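Local structure of yeast glycogen phosphorylase (Saccharomyces cerevisiae, 1YGP) at residues A373-Q378 with L428-D433; H341-R346 with D359-Q364; L189-G194 with L329-F334; E440-K445 with D451-I456. The protein is a two-chain carbohydrate phosphorylase of the GT-B clan and holds pyridoxal-5'-phosphate. All blocks are in the same frame, centred on the assembly; numbering follows the deposited sequence.

The four contacts follow one another along the chain in the order 3, 2, 1, 4. Shared or successive elements join each to the next. Helix 322-350 takes part in interactions 3 and 2, whose centres are about 21 Å apart. Strand 361-366 of interaction 2 is followed in the chain by helix 372-384 of interaction 1; the two centres are about 17 Å apart. Helix 425-445 carries interactions 1 and 4, with centres about 20 Å apart. The centres of 3 and 4 lie about 36 Å apart. L377 packs on L344 between interactions 1 and 2, and E376 probably bonds the Y333 hydroxyl of interaction 3. Interactions 2 and 3 pack helix 322-350 on the mixed sheet; 1 and 4 pack helix on helix.

Interaction 1: A373-Q378 with L428-D433; sequences AIVELQ and LEIIYD
V375 and I430 bring the two backbones closest, with their CA atoms 6.8 Å apart. The helical segments 373-378 and 428-433 are nearly perpendicular, at 97°. Their axes approach to 9.8 Å. The side chains that meet are buried, and the contact between them is apolar. V375 faces the second helix, and both of its methyls touch I431. V375 CG2 is 3.9 Å from I431 CG1, and the two side chains cross at about a right angle. V375 CG1 also lies 4.3 Å from I430 CB, and the end of I430, CD1, comes 4.2 Å from V375 O. One turn on, Q378 lays its aliphatic part against the I430 branch methyl, Q378 CG to I430 CG2 at 3.6 Å. The Q378 chain bends at chi2 (65°), and its amide NE2 makes a weak hydrogen bond to the W389 carbonyl. The Q378 side chain also packs on helix 389-399. V375 reaches H427, and I431 rests on F420 of helix 417-423, so this crossing joins four helices.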
loop_
_atom_site.group_PDB
_atom_site.type_symbol
_atom_site.label_atom_id
_atom_site.label_comp_id
_atom_site.label_asym_id
_atom_site.label_seq_id
_atom_site.Cartn_x
_atom_site.Cartn_y
_atom_site.Cartn_z
ATOM N N ALA A 373 -10.307 27.505 -2.817
ATOM C CA ALA A 373 -10.752 27.500 -1.434
ATOM C C ALA A 373 -11.605 28.719 -1.105
ATOM O O ALA A 373 -12.538 28.611 -0.315
ATOM C CB ALA A 373 -9.572 27.514 -0.493
ATOM N N ILE A 374 -11.335 29.887 -1.708
ATOM C CA ILE A 374 -12.117 31.126 -1.527
ATOM C C ILE A 374 -13.563 30.893 -2.003
ATOM O O ILE A 374 -14.548 30.996 -1.261
ATOM C CB ILE A 374 -11.408 32.273 -2.346
ATOM C CG1 ILE A 374 -10.201 32.762 -1.596
ATOM C CG2 ILE A 374 -12.316 33.447 -2.583
ATOM C CD1 ILE A 374 -9.162 33.426 -2.512
ATOM N N VAL A 375 -13.670 30.488 -3.270
ATOM C CA VAL A 375 -14.938 30.260 -3.930
ATOM C C VAL A 375 -15.735 29.157 -3.241
ATOM O O VAL A 375 -16.963 29.145 -3.240
ATOM C CB VAL A 375 -14.624 29.912 -5.384
ATOM C CG1 VAL A 375 -15.889 29.729 -6.181
ATOM C CG2 VAL A 375 -13.889 31.054 -6.022
ATOM N N GLU A 376 -15.042 28.157 -2.701
ATOM C CA GLU A 376 -15.650 27.064 -1.972
ATOM C C GLU A 376 -16.166 27.523 -0.606
ATOM O O GLU A 376 -17.292 27.128 -0.272
ATOM C CB GLU A 376 -14.612 25.964 -1.825
ATOM C CG GLU A 376 -14.972 24.784 -0.927
ATOM C CD GLU A 376 -16.087 23.866 -1.415
ATOM O OE1 GLU A 376 -16.514 23.959 -2.562
ATOM O OE2 GLU A 376 -16.519 23.030 -0.622
ATOM N N LEU A 377 -15.445 28.342 0.194
ATOM C CA LEU A 377 -15.968 28.776 1.475
ATOM C C LEU A 377 -17.206 29.597 1.167
ATOM O O LEU A 377 -18.248 29.349 1.777
ATOM C CB LEU A 377 -14.966 29.629 2.256
ATOM C CG LEU A 377 -15.376 30.122 3.669
ATOM C CD1 LEU A 377 -15.943 28.975 4.488
ATOM C CD2 LEU A 377 -14.173 30.718 4.371
ATOM N N GLN A 378 -17.193 30.472 0.160
ATOM C CA GLN A 378 -18.396 31.215 -0.194
ATOM C C GLN A 378 -19.532 30.257 -0.568
ATOM O O GLN A 378 -20.644 30.400 -0.043
ATOM C CB GLN A 378 -18.081 32.150 -1.350
ATOM C CG GLN A 378 -19.213 33.054 -1.775
ATOM C CD GLN A 378 -19.668 34.086 -0.766
ATOM O OE1 GLN A 378 -19.198 34.182 0.366
ATOM N NE2 GLN A 378 -20.614 34.919 -1.173
ATOM N N LEU A 428 -18.447 28.379 -10.917
ATOM C CA LEU A 428 -18.460 29.406 -11.957
ATOM C C LEU A 428 -19.496 30.493 -11.650
ATOM O O LEU A 428 -19.254 31.686 -11.842
ATOM C CB LEU A 428 -18.831 28.854 -13.319
ATOM C CG LEU A 428 -18.018 29.344 -14.499
ATOM C CD1 LEU A 428 -18.844 29.041 -15.707
ATOM C CD2 LEU A 428 -17.748 30.830 -14.502
ATOM N N GLU A 429 -20.685 30.117 -11.189
ATOM C CA GLU A 429 -21.735 31.059 -10.860
ATOM C C GLU A 429 -21.219 32.045 -9.820
ATOM O O GLU A 429 -21.276 33.266 -10.006
ATOM C CB GLU A 429 -22.930 30.317 -10.304
ATOM C CG GLU A 429 -23.721 29.444 -11.253
ATOM C CD GLU A 429 -25.034 28.890 -10.680
ATOM O OE1 GLU A 429 -25.360 29.111 -9.507
ATOM O OE2 GLU A 429 -25.758 28.223 -11.429
ATOM N N ILE A 430 -20.635 31.544 -8.736
ATOM C CA ILE A 430 -20.139 32.423 -7.691
ATOM C C ILE A 430 -18.975 33.271 -8.226
ATOM O O ILE A 430 -18.905 34.459 -7.881
ATOM C CB ILE A 430 -19.760 31.534 -6.460
ATOM C CG1 ILE A 430 -20.970 30.717 -6.017
ATOM C CG2 ILE A 430 -19.391 32.395 -5.272
ATOM C CD1 ILE A 430 -20.769 29.742 -4.860
ATOM N N ILE A 431 -18.102 32.789 -9.126
ATOM C CA ILE A 431 -17.034 33.643 -9.630
ATOM C C ILE A 431 -17.622 34.776 -10.461
ATOM O O ILE A 431 -17.152 35.918 -10.356
ATOM C CB ILE A 431 -16.026 32.822 -10.459
ATOM C CG1 ILE A 431 -15.394 31.808 -9.515
ATOM C CG2 ILE A 431 -14.911 33.702 -11.042
ATOM C CD1 ILE A 431 -14.380 30.818 -10.121
ATOM N N TYR A 432 -18.678 34.535 -11.245
ATOM C CA TYR A 432 -19.315 35.623 -11.966
ATOM C C TYR A 432 -19.905 36.619 -10.981
ATOM O O TYR A 432 -19.671 37.820 -11.137
ATOM C CB TYR A 432 -20.398 35.077 -12.882
ATOM C CG TYR A 432 -19.858 34.512 -14.193
ATOM C CD1 TYR A 432 -18.607 34.914 -14.656
ATOM C CD2 TYR A 432 -20.630 33.640 -14.970
ATOM C CE1 TYR A 432 -18.126 34.475 -15.874
ATOM C CE2 TYR A 432 -20.147 33.190 -16.195
ATOM C CZ TYR A 432 -18.890 33.618 -16.635
ATOM O OH TYR A 432 -18.368 33.188 -17.840
ATOM N N ASP A 433 -20.573 36.171 -9.916
ATOM C CA ASP A 433 -21.124 37.087 -8.926
ATOM C C ASP A 433 -20.092 37.937 -8.212
ATOM O O ASP A 433 -20.226 39.164 -8.157
ATOM C CB ASP A 433 -21.896 36.335 -7.868
ATOM C CG ASP A 433 -23.315 35.922 -8.236
ATOM O OD1 ASP A 433 -23.695 35.908 -9.411
ATOM O OD2 ASP A 433 -24.047 35.598 -7.305
#

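Interaction 2: H341-R346 with D359-Q364; sequences HDILRR and DQVAIQ. With PO4 (phosphate ion), chain C.
I343 of helix 322-350 turns its side chain toward V361 and I363, two residues apart on strand 361-366. Its branch methyl makes both contacts. I343 CG2 is 4.0 Å from V361 CG1 and 4.3 Å from I363 CD1. CG2 stands opposite the backbone N of I343 across the CA-CB bond, and this points it at the strand. The I343 and V361 side chains cross obliquely. I363 extends its long branch to the same methyl. All three residues are buried.

Elsewhere on the helix, D342, R345 and R346 form a salt-bridge network. R345 NH1 meets D342 OD1 at 2.9 Å, but the hydrogen-bond angle is poor and the bond weak. R346 NH2 reaches D342 OD2 at 3.2 Å and comes from above the carboxylate plane, 49° out of it. OD2 is also gripped by R278 and the Y187 hydroxyl. Both guanidinium groups turn an edge to one phosphate ion, probably from the crystallisation liquor. R345 NH2 donates a nearly straight hydrogen bond to phosphate O4 (2.8 Å, 170°). R346 NE donates one to phosphate O1 (3.0 Å). The aspartate would partly balance the arginines' charge and may help to orient them. The backbone N of T8 also binds the ion.

I343 and V361 both touch Y100 of the adjacent, parallel strand 98-102. A helix laid on parallel strands in this way is characteristic of the alpha/beta architecture of GT-B proteins.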
loop_
_atom_site.group_PDB
_atom_site.type_symbol
_atom_site.label_atom_id
_atom_site.label_comp_id
_atom_site.label_asym_id
_atom_site.label_seq_id
_atom_site.Cartn_x
_atom_site.Cartn_y
_atom_site.Cartn_z
ATOM N N HIS A 341 -13.483 21.553 4.104
ATOM C CA HIS A 341 -14.447 20.769 4.847
ATOM C C HIS A 341 -13.948 20.433 6.239
ATOM O O HIS A 341 -14.701 20.512 7.221
ATOM C CB HIS A 341 -14.735 19.483 4.114
ATOM C CG HIS A 341 -15.799 18.623 4.768
ATOM N ND1 HIS A 341 -15.816 18.083 5.979
ATOM C CD2 HIS A 341 -16.959 18.243 4.137
ATOM C CE1 HIS A 341 -16.923 17.392 6.110
ATOM N NE2 HIS A 341 -17.599 17.499 4.998
ATOM N N ASP A 342 -12.697 19.982 6.312
ATOM C CA ASP A 342 -12.113 19.584 7.577
ATOM C C ASP A 342 -11.917 20.845 8.428
ATOM O O ASP A 342 -12.209 20.809 9.625
ATOM C CB ASP A 342 -10.812 18.832 7.254
ATOM C CG ASP A 342 -10.179 18.135 8.442
ATOM O OD1 ASP A 342 -10.864 17.654 9.329
ATOM O OD2 ASP A 342 -8.964 18.060 8.507
ATOM N N ILE A 343 -11.564 21.984 7.813
ATOM C CA ILE A 343 -11.392 23.256 8.507
ATOM C C ILE A 343 -12.735 23.763 9.027
ATOM O O ILE A 343 -12.756 24.297 10.125
ATOM C CB ILE A 343 -10.724 24.247 7.514
ATOM C CG1 ILE A 343 -9.261 23.846 7.387
ATOM C CG2 ILE A 343 -10.879 25.710 7.952
ATOM C CD1 ILE A 343 -8.588 24.385 6.111
ATOM N N LEU A 344 -13.886 23.624 8.371
ATOM C CA LEU A 344 -15.140 24.060 8.955
ATOM C C LEU A 344 -15.699 23.049 9.974
ATOM O O LEU A 344 -16.401 23.439 10.923
ATOM C CB LEU A 344 -16.186 24.273 7.884
ATOM C CG LEU A 344 -15.805 24.965 6.593
ATOM C CD1 LEU A 344 -17.056 25.332 5.847
ATOM C CD2 LEU A 344 -15.050 26.246 6.879
ATOM N N ARG A 345 -15.412 21.742 9.838
ATOM C CA ARG A 345 -15.934 20.746 10.768
ATOM C C ARG A 345 -15.405 21.018 12.171
ATOM O O ARG A 345 -16.140 21.119 13.156
ATOM C CB ARG A 345 -15.518 19.339 10.368
ATOM C CG ARG A 345 -16.261 18.402 11.304
ATOM C CD ARG A 345 -15.702 17.028 11.619
ATOM N NE ARG A 345 -14.401 17.157 12.216
ATOM C CZ ARG A 345 -13.334 16.937 11.454
ATOM N NH1 ARG A 345 -13.466 16.593 10.154
ATOM N NH2 ARG A 345 -12.124 17.107 11.984
ATOM N N ARG A 346 -14.094 21.194 12.234
ATOM C CA ARG A 346 -13.409 21.498 13.469
ATOM C C ARG A 346 -14.008 22.770 14.067
ATOM O O ARG A 346 -14.289 22.791 15.267
ATOM C CB ARG A 346 -11.947 21.644 13.131
ATOM C CG ARG A 346 -11.047 21.759 14.330
ATOM C CD ARG A 346 -9.577 21.658 13.943
ATOM N NE ARG A 346 -9.323 20.374 13.317
ATOM C CZ ARG A 346 -8.857 20.304 12.070
ATOM N NH1 ARG A 346 -8.601 21.411 11.369
ATOM N NH2 ARG A 346 -8.717 19.107 11.494
ATOM N N ASP A 359 -12.087 35.541 13.248
ATOM C CA ASP A 359 -11.323 35.709 14.468
ATOM C C ASP A 359 -10.668 34.395 14.877
ATOM O O ASP A 359 -9.768 34.378 15.714
ATOM C CB ASP A 359 -12.258 36.228 15.564
ATOM C CG ASP A 359 -12.942 37.537 15.181
ATOM O OD1 ASP A 359 -12.240 38.504 14.878
ATOM O OD2 ASP A 359 -14.176 37.589 15.170
ATOM N N GLN A 360 -11.120 33.270 14.333
ATOM C CA GLN A 360 -10.560 31.980 14.676
ATOM C C GLN A 360 -9.791 31.283 13.558
ATOM O O GLN A 360 -8.929 30.463 13.860
ATOM C CB GLN A 360 -11.677 31.058 15.151
ATOM C CG GLN A 360 -12.416 31.534 16.387
ATOM C CD GLN A 360 -11.543 31.607 17.633
ATOM O OE1 GLN A 360 -11.014 30.605 18.096
ATOM N NE2 GLN A 360 -11.350 32.769 18.250
ATOM N N VAL A 361 -9.985 31.523 12.271
ATOM C CA VAL A 361 -9.277 30.765 11.259
ATOM C C VAL A 361 -8.443 31.698 10.405
ATOM O O VAL A 361 -8.984 32.702 9.956
ATOM C CB VAL A 361 -10.295 30.022 10.372
ATOM C CG1 VAL A 361 -9.590 29.222 9.298
ATOM C CG2 VAL A 361 -11.087 29.056 11.201
ATOM N N ALA A 362 -7.172 31.412 10.127
ATOM C CA ALA A 362 -6.368 32.202 9.192
ATOM C C ALA A 362 -5.958 31.233 8.081
ATOM O O ALA A 362 -5.316 30.238 8.413
ATOM C CB ALA A 362 -5.121 32.708 9.883
ATOM N N ILE A 363 -6.284 31.353 6.796
ATOM C CA ILE A 363 -5.862 30.373 5.801
ATOM C C ILE A 363 -4.903 31.070 4.849
ATOM O O ILE A 363 -5.249 32.103 4.246
ATOM C CB ILE A 363 -7.079 29.790 4.983
ATOM C CG1 ILE A 363 -8.198 29.269 5.898
ATOM C CG2 ILE A 363 -6.554 28.643 4.098
ATOM C CD1 ILE A 363 -9.406 28.622 5.174
ATOM N N GLN A 364 -3.695 30.532 4.681
ATOM C CA GLN A 364 -2.710 31.147 3.802
ATOM C C GLN A 364 -2.653 30.454 2.450
ATOM O O GLN A 364 -2.501 29.236 2.368
ATOM C CB GLN A 364 -1.344 31.092 4.457
ATOM C CG GLN A 364 -0.327 31.982 3.768
ATOM C CD GLN A 364 -0.666 33.464 3.822
ATOM O OE1 GLN A 364 -0.896 34.044 4.874
ATOM N NE2 GLN A 364 -0.705 34.175 2.717
HETATM P P PO4 C . -10.215 17.405 15.068
HETATM O O1 PO4 C . -9.446 18.491 15.702
HETATM O O2 PO4 C . -9.455 16.938 13.894
HETATM O O3 PO4 C . -10.405 16.274 16.023
HETATM O O4 PO4 C . -11.547 17.888 14.653
#

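Interaction 3: L189-G194 with L329-F334; sequences LRYEYG and LKQQYF
L189 ends strand 184-189 of the nine-strand mixed sheet and packs on helix 322-350, a strand-on-helix contact of the GT-B alpha/beta fold. The close part centres on its two methyls. L189 CD2 lies 3.6 Å from F334 CD2, at the edge of the ring and in its plane. The other methyl, L189 CD1, lies 3.7 Å from Q331 CG. F334 is covered further by W280 and A282 of strand 274-284.

The contact is looser at Y191. Here the Q331 amide stands almost perpendicular to the ring, 89°, and comes only to its edge. The Q331 NE2 and Y191 OH groups are hydrogen-bonded elsewhere. Q331 NE2 bonds the carbonyl oxygens of I311 and V314, and Y191 OH bonds that of L104.

Beyond this the loop turns away from the helix. R190 is bridged to E192 and E220, and the partly exposed Y193 packs on E287 of the second subunit. Back at Y191, the closest approach to the helix is Y191 CE1 to Q331 NE2, at 4.1 Å.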
loop_
_atom_site.group_PDB
_atom_site.type_symbol
_atom_site.label_atom_id
_atom_site.label_comp_id
_atom_site.label_asym_id
_atom_site.label_seq_id
_atom_site.Cartn_x
_atom_site.Cartn_y
_atom_site.Cartn_z
ATOM N N LEU A 189 -1.566 17.034 -0.671
ATOM C CA LEU A 189 -1.975 15.788 -1.309
ATOM C C LEU A 189 -0.920 14.713 -1.089
ATOM O O LEU A 189 0.261 15.009 -0.938
ATOM C CB LEU A 189 -2.167 16.022 -2.778
ATOM C CG LEU A 189 -3.308 16.931 -3.162
ATOM C CD1 LEU A 189 -3.077 17.582 -4.520
ATOM C CD2 LEU A 189 -4.563 16.102 -3.115
ATOM N N ARG A 190 -1.289 13.449 -1.027
ATOM C CA ARG A 190 -0.340 12.406 -0.751
ATOM C C ARG A 190 -0.077 11.791 -2.112
ATOM O O ARG A 190 -0.777 10.876 -2.541
ATOM C CB ARG A 190 -0.973 11.420 0.199
ATOM C CG ARG A 190 0.053 10.579 0.899
ATOM C CD ARG A 190 -0.646 9.510 1.715
ATOM N NE ARG A 190 -1.007 8.398 0.862
ATOM C CZ ARG A 190 -0.536 7.170 1.067
ATOM N NH1 ARG A 190 0.293 6.864 2.064
ATOM N NH2 ARG A 190 -0.895 6.222 0.219
ATOM N N TYR A 191 0.906 12.298 -2.845
ATOM C CA TYR A 191 1.212 11.768 -4.155
ATOM C C TYR A 191 1.754 10.352 -4.042
ATOM O O TYR A 191 2.689 10.147 -3.253
ATOM C CB TYR A 191 2.223 12.666 -4.798
ATOM C CG TYR A 191 1.665 14.072 -4.935
ATOM C CD1 TYR A 191 0.734 14.367 -5.925
ATOM C CD2 TYR A 191 2.076 15.069 -4.056
ATOM C CE1 TYR A 191 0.224 15.652 -6.032
ATOM C CE2 TYR A 191 1.565 16.356 -4.161
ATOM C CZ TYR A 191 0.644 16.640 -5.145
ATOM O OH TYR A 191 0.122 17.918 -5.259
ATOM N N GLU A 192 1.223 9.346 -4.761
ATOM C CA GLU A 192 1.814 8.004 -4.689
ATOM C C GLU A 192 3.185 7.936 -5.315
ATOM O O GLU A 192 4.085 7.245 -4.836
ATOM C CB GLU A 192 1.064 6.922 -5.431
ATOM C CG GLU A 192 -0.281 6.480 -4.908
ATOM C CD GLU A 192 -0.212 5.854 -3.530
ATOM O OE1 GLU A 192 0.169 4.680 -3.425
ATOM O OE2 GLU A 192 -0.550 6.565 -2.574
ATOM N N TYR A 193 3.340 8.630 -6.431
ATOM C CA TYR A 193 4.543 8.484 -7.205
ATOM C C TYR A 193 5.427 9.700 -7.323
ATOM O O TYR A 193 6.307 9.722 -8.182
ATOM C CB TYR A 193 4.132 7.979 -8.595
ATOM C CG TYR A 193 3.328 6.691 -8.549
ATOM C CD1 TYR A 193 3.954 5.494 -8.222
ATOM C CD2 TYR A 193 1.966 6.718 -8.809
ATOM C CE1 TYR A 193 3.217 4.309 -8.146
ATOM C CE2 TYR A 193 1.227 5.537 -8.734
ATOM C CZ TYR A 193 1.854 4.335 -8.404
ATOM O OH TYR A 193 1.130 3.157 -8.372
ATOM N N GLY A 194 5.267 10.728 -6.505
ATOM C CA GLY A 194 6.144 11.897 -6.588
ATOM C C GLY A 194 5.836 12.710 -7.826
ATOM O O GLY A 194 4.686 12.696 -8.285
ATOM N N LEU A 329 -7.072 20.894 -12.658
ATOM C CA LEU A 329 -8.133 21.594 -11.971
ATOM C C LEU A 329 -8.850 20.670 -10.992
ATOM O O LEU A 329 -9.092 21.036 -9.838
ATOM C CB LEU A 329 -9.124 22.163 -12.987
ATOM C CG LEU A 329 -10.201 23.143 -12.451
ATOM C CD1 LEU A 329 -9.562 24.351 -11.739
ATOM C CD2 LEU A 329 -11.051 23.595 -13.612
ATOM N N LYS A 330 -9.084 19.429 -11.419
ATOM C CA LYS A 330 -9.775 18.381 -10.666
ATOM C C LYS A 330 -9.060 18.107 -9.348
ATOM O O LYS A 330 -9.657 18.071 -8.278
ATOM C CB LYS A 330 -9.811 17.170 -11.582
ATOM C CG LYS A 330 -10.971 16.211 -11.449
ATOM C CD LYS A 330 -11.029 15.531 -12.809
ATOM C CE LYS A 330 -12.230 14.601 -12.979
ATOM N NZ LYS A 330 -12.218 14.048 -14.324
ATOM N N GLN A 331 -7.744 18.000 -9.414
ATOM C CA GLN A 331 -6.866 17.796 -8.278
ATOM C C GLN A 331 -6.890 19.007 -7.341
ATOM O O GLN A 331 -7.084 18.856 -6.132
ATOM C CB GLN A 331 -5.499 17.507 -8.893
ATOM C CG GLN A 331 -4.269 17.317 -8.052
ATOM C CD GLN A 331 -3.086 16.870 -8.922
ATOM O OE1 GLN A 331 -2.440 17.670 -9.596
ATOM N NE2 GLN A 331 -2.702 15.606 -8.970
ATOM N N GLN A 332 -6.757 20.237 -7.861
ATOM C CA GLN A 332 -6.772 21.462 -7.060
ATOM C C GLN A 332 -8.132 21.659 -6.394
ATOM O O GLN A 332 -8.213 22.145 -5.253
ATOM C CB GLN A 332 -6.470 22.683 -7.924
ATOM C CG GLN A 332 -5.093 22.703 -8.558
ATOM C CD GLN A 332 -4.732 23.999 -9.261
ATOM O OE1 GLN A 332 -3.565 24.405 -9.314
ATOM N NE2 GLN A 332 -5.672 24.740 -9.821
ATOM N N TYR A 333 -9.228 21.255 -7.055
ATOM C CA TYR A 333 -10.506 21.323 -6.384
ATOM C C TYR A 333 -10.519 20.290 -5.259
ATOM O O TYR A 333 -10.696 20.728 -4.123
ATOM C CB TYR A 333 -11.686 21.042 -7.323
ATOM C CG TYR A 333 -13.003 21.218 -6.577
ATOM C CD1 TYR A 333 -13.152 22.246 -5.642
ATOM C CD2 TYR A 333 -14.031 20.302 -6.756
ATOM C CE1 TYR A 333 -14.309 22.342 -4.878
ATOM C CE2 TYR A 333 -15.199 20.392 -5.999
ATOM C CZ TYR A 333 -15.323 21.408 -5.059
ATOM O OH TYR A 333 -16.436 21.488 -4.252
ATOM N N PHE A 334 -10.293 18.982 -5.487
ATOM C CA PHE A 334 -10.267 17.917 -4.472
ATOM C C PHE A 334 -9.546 18.302 -3.162
ATOM O O PHE A 334 -10.079 18.206 -2.054
ATOM C CB PHE A 334 -9.620 16.710 -5.152
ATOM C CG PHE A 334 -9.330 15.513 -4.263
ATOM C CD1 PHE A 334 -10.359 14.656 -3.882
ATOM C CD2 PHE A 334 -8.035 15.305 -3.784
ATOM C CE1 PHE A 334 -10.100 13.603 -3.015
ATOM C CE2 PHE A 334 -7.784 14.244 -2.913
ATOM C CZ PHE A 334 -8.818 13.394 -2.524
#

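Interaction 4: E440-K445 with D451-I456; sequences EDVAKK and DLLSRI. Unlike the reference sequence in segment 440-445: E440 (reference Gln).
L452, which touches V442 across the contact, also sets its CA under one face of the R455 guanidinium, 3.5 Å from the plane and toward its rim. The two segments make a roughly antiparallel helical hairpin, with five residues between them. The R455 guanidinium also forms a salt bridge through NE to D499. That holds R455 to helix 498-504. The axes of the two segments are 147° apart in direction and come within 10.1 Å.

V442 is the residue that all three partners on the second helix share. Its CG1 meets L452 CD1 at 3.6 Å and L453 CD1 at 3.8 Å. CG1 sits opposite the backbone N (chi1 -177°), on the side where these two leucines lie. L453 slides past V442 in the opposite direction and reaches on to A443 at the partly exposed margin. I456 is buried and closes the other end of the patch. It also packs on F438, L439 and F500. Its branch methyl, I456 CG2, lies 4.1 Å from V442 CG2.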
loop_
_atom_site.group_PDB
_atom_site.type_symbol
_atom_site.label_atom_id
_atom_site.label_comp_id
_atom_site.label_asym_id
_atom_site.label_seq_id
_atom_site.Cartn_x
_atom_site.Cartn_y
_atom_site.Cartn_z
ATOM N N GLU A 440 -18.513 46.650 -9.829
ATOM C CA GLU A 440 -19.371 47.753 -9.425
ATOM C C GLU A 440 -18.547 48.628 -8.506
ATOM O O GLU A 440 -18.346 49.807 -8.797
ATOM C CB GLU A 440 -20.586 47.316 -8.644
ATOM C CG GLU A 440 -21.751 46.898 -9.505
ATOM C CD GLU A 440 -23.032 46.619 -8.718
ATOM O OE1 GLU A 440 -23.053 46.741 -7.484
ATOM O OE2 GLU A 440 -24.030 46.268 -9.356
ATOM N N ASP A 441 -17.978 48.071 -7.446
ATOM C CA ASP A 441 -17.166 48.837 -6.527
ATOM C C ASP A 441 -16.071 49.635 -7.213
ATOM O O ASP A 441 -15.773 50.760 -6.808
ATOM C CB ASP A 441 -16.563 47.891 -5.528
ATOM C CG ASP A 441 -17.561 47.410 -4.493
ATOM O OD1 ASP A 441 -18.697 47.068 -4.841
ATOM O OD2 ASP A 441 -17.181 47.382 -3.322
ATOM N N VAL A 442 -15.514 49.096 -8.297
ATOM C CA VAL A 442 -14.478 49.794 -9.019
ATOM C C VAL A 442 -15.139 50.943 -9.730
ATOM O O VAL A 442 -14.633 52.066 -9.631
ATOM C CB VAL A 442 -13.768 48.906 -10.057
ATOM C CG1 VAL A 442 -12.644 49.686 -10.724
ATOM C CG2 VAL A 442 -13.104 47.729 -9.375
ATOM N N ALA A 443 -16.283 50.721 -10.374
ATOM C CA ALA A 443 -16.952 51.802 -11.093
ATOM C C ALA A 443 -17.334 52.978 -10.176
ATOM O O ALA A 443 -17.192 54.155 -10.516
ATOM C CB ALA A 443 -18.197 51.241 -11.761
ATOM N N LYS A 444 -17.754 52.668 -8.956
ATOM C CA LYS A 444 -18.078 53.690 -7.988
ATOM C C LYS A 444 -16.824 54.388 -7.469
ATOM O O LYS A 444 -16.927 55.500 -6.953
ATOM C CB LYS A 444 -18.831 53.072 -6.814
ATOM N N LYS A 445 -15.633 53.798 -7.556
ATOM C CA LYS A 445 -14.434 54.470 -7.092
ATOM C C LYS A 445 -13.788 55.209 -8.241
ATOM O O LYS A 445 -13.102 56.203 -8.017
ATOM C CB LYS A 445 -13.396 53.495 -6.550
ATOM N N ASP A 451 -11.513 51.396 -19.531
ATOM C CA ASP A 451 -10.458 50.408 -19.699
ATOM C C ASP A 451 -10.041 49.750 -18.387
ATOM O O ASP A 451 -9.737 48.557 -18.396
ATOM C CB ASP A 451 -9.244 51.068 -20.365
ATOM C CG ASP A 451 -9.552 51.604 -21.765
ATOM O OD1 ASP A 451 -9.633 50.818 -22.715
ATOM O OD2 ASP A 451 -9.718 52.820 -21.899
ATOM N N LEU A 452 -10.060 50.461 -17.246
ATOM C CA LEU A 452 -9.720 49.910 -15.933
ATOM C C LEU A 452 -10.615 48.710 -15.682
ATOM O O LEU A 452 -10.130 47.649 -15.312
ATOM C CB LEU A 452 -9.998 50.872 -14.793
ATOM C CG LEU A 452 -9.129 50.971 -13.540
ATOM C CD1 LEU A 452 -10.002 51.518 -12.443
ATOM C CD2 LEU A 452 -8.592 49.648 -13.071
ATOM N N LEU A 453 -11.910 48.839 -15.953
ATOM C CA LEU A 453 -12.845 47.781 -15.666
ATOM C C LEU A 453 -12.429 46.562 -16.450
ATOM O O LEU A 453 -12.347 45.483 -15.869
ATOM C CB LEU A 453 -14.250 48.231 -16.038
ATOM C CG LEU A 453 -15.270 48.114 -14.905
ATOM C CD1 LEU A 453 -14.847 48.993 -13.741
ATOM C CD2 LEU A 453 -16.644 48.570 -15.374
ATOM N N SER A 454 -12.014 46.736 -17.699
ATOM C CA SER A 454 -11.564 45.599 -18.485
ATOM C C SER A 454 -10.292 45.015 -17.916
ATOM O O SER A 454 -10.215 43.804 -17.775
ATOM C CB SER A 454 -11.255 45.970 -19.925
ATOM N N ARG A 455 -9.320 45.827 -17.524
ATOM C CA ARG A 455 -8.042 45.333 -17.050
ATOM C C ARG A 455 -8.067 44.637 -15.699
ATOM O O ARG A 455 -7.392 43.628 -15.486
ATOM C CB ARG A 455 -7.024 46.449 -16.917
ATOM C CG ARG A 455 -6.557 47.153 -18.175
ATOM C CD ARG A 455 -5.276 47.946 -17.890
ATOM N NE ARG A 455 -5.410 48.806 -16.722
ATOM C CZ ARG A 455 -5.938 50.026 -16.775
ATOM N NH1 ARG A 455 -6.364 50.553 -17.927
ATOM N NH2 ARG A 455 -6.120 50.685 -15.634
ATOM N N ILE A 456 -8.820 45.182 -14.753
ATOM C CA ILE A 456 -8.827 44.693 -13.396
ATOM C C ILE A 456 -9.799 43.519 -13.258
ATOM O O ILE A 456 -9.834 42.900 -12.192
ATOM C CB ILE A 456 -9.160 45.966 -12.517
ATOM C CG1 ILE A 456 -8.470 45.813 -11.180
ATOM C CG2 ILE A 456 -10.671 46.173 -12.307
ATOM C CD1 ILE A 456 -8.591 47.035 -10.250
#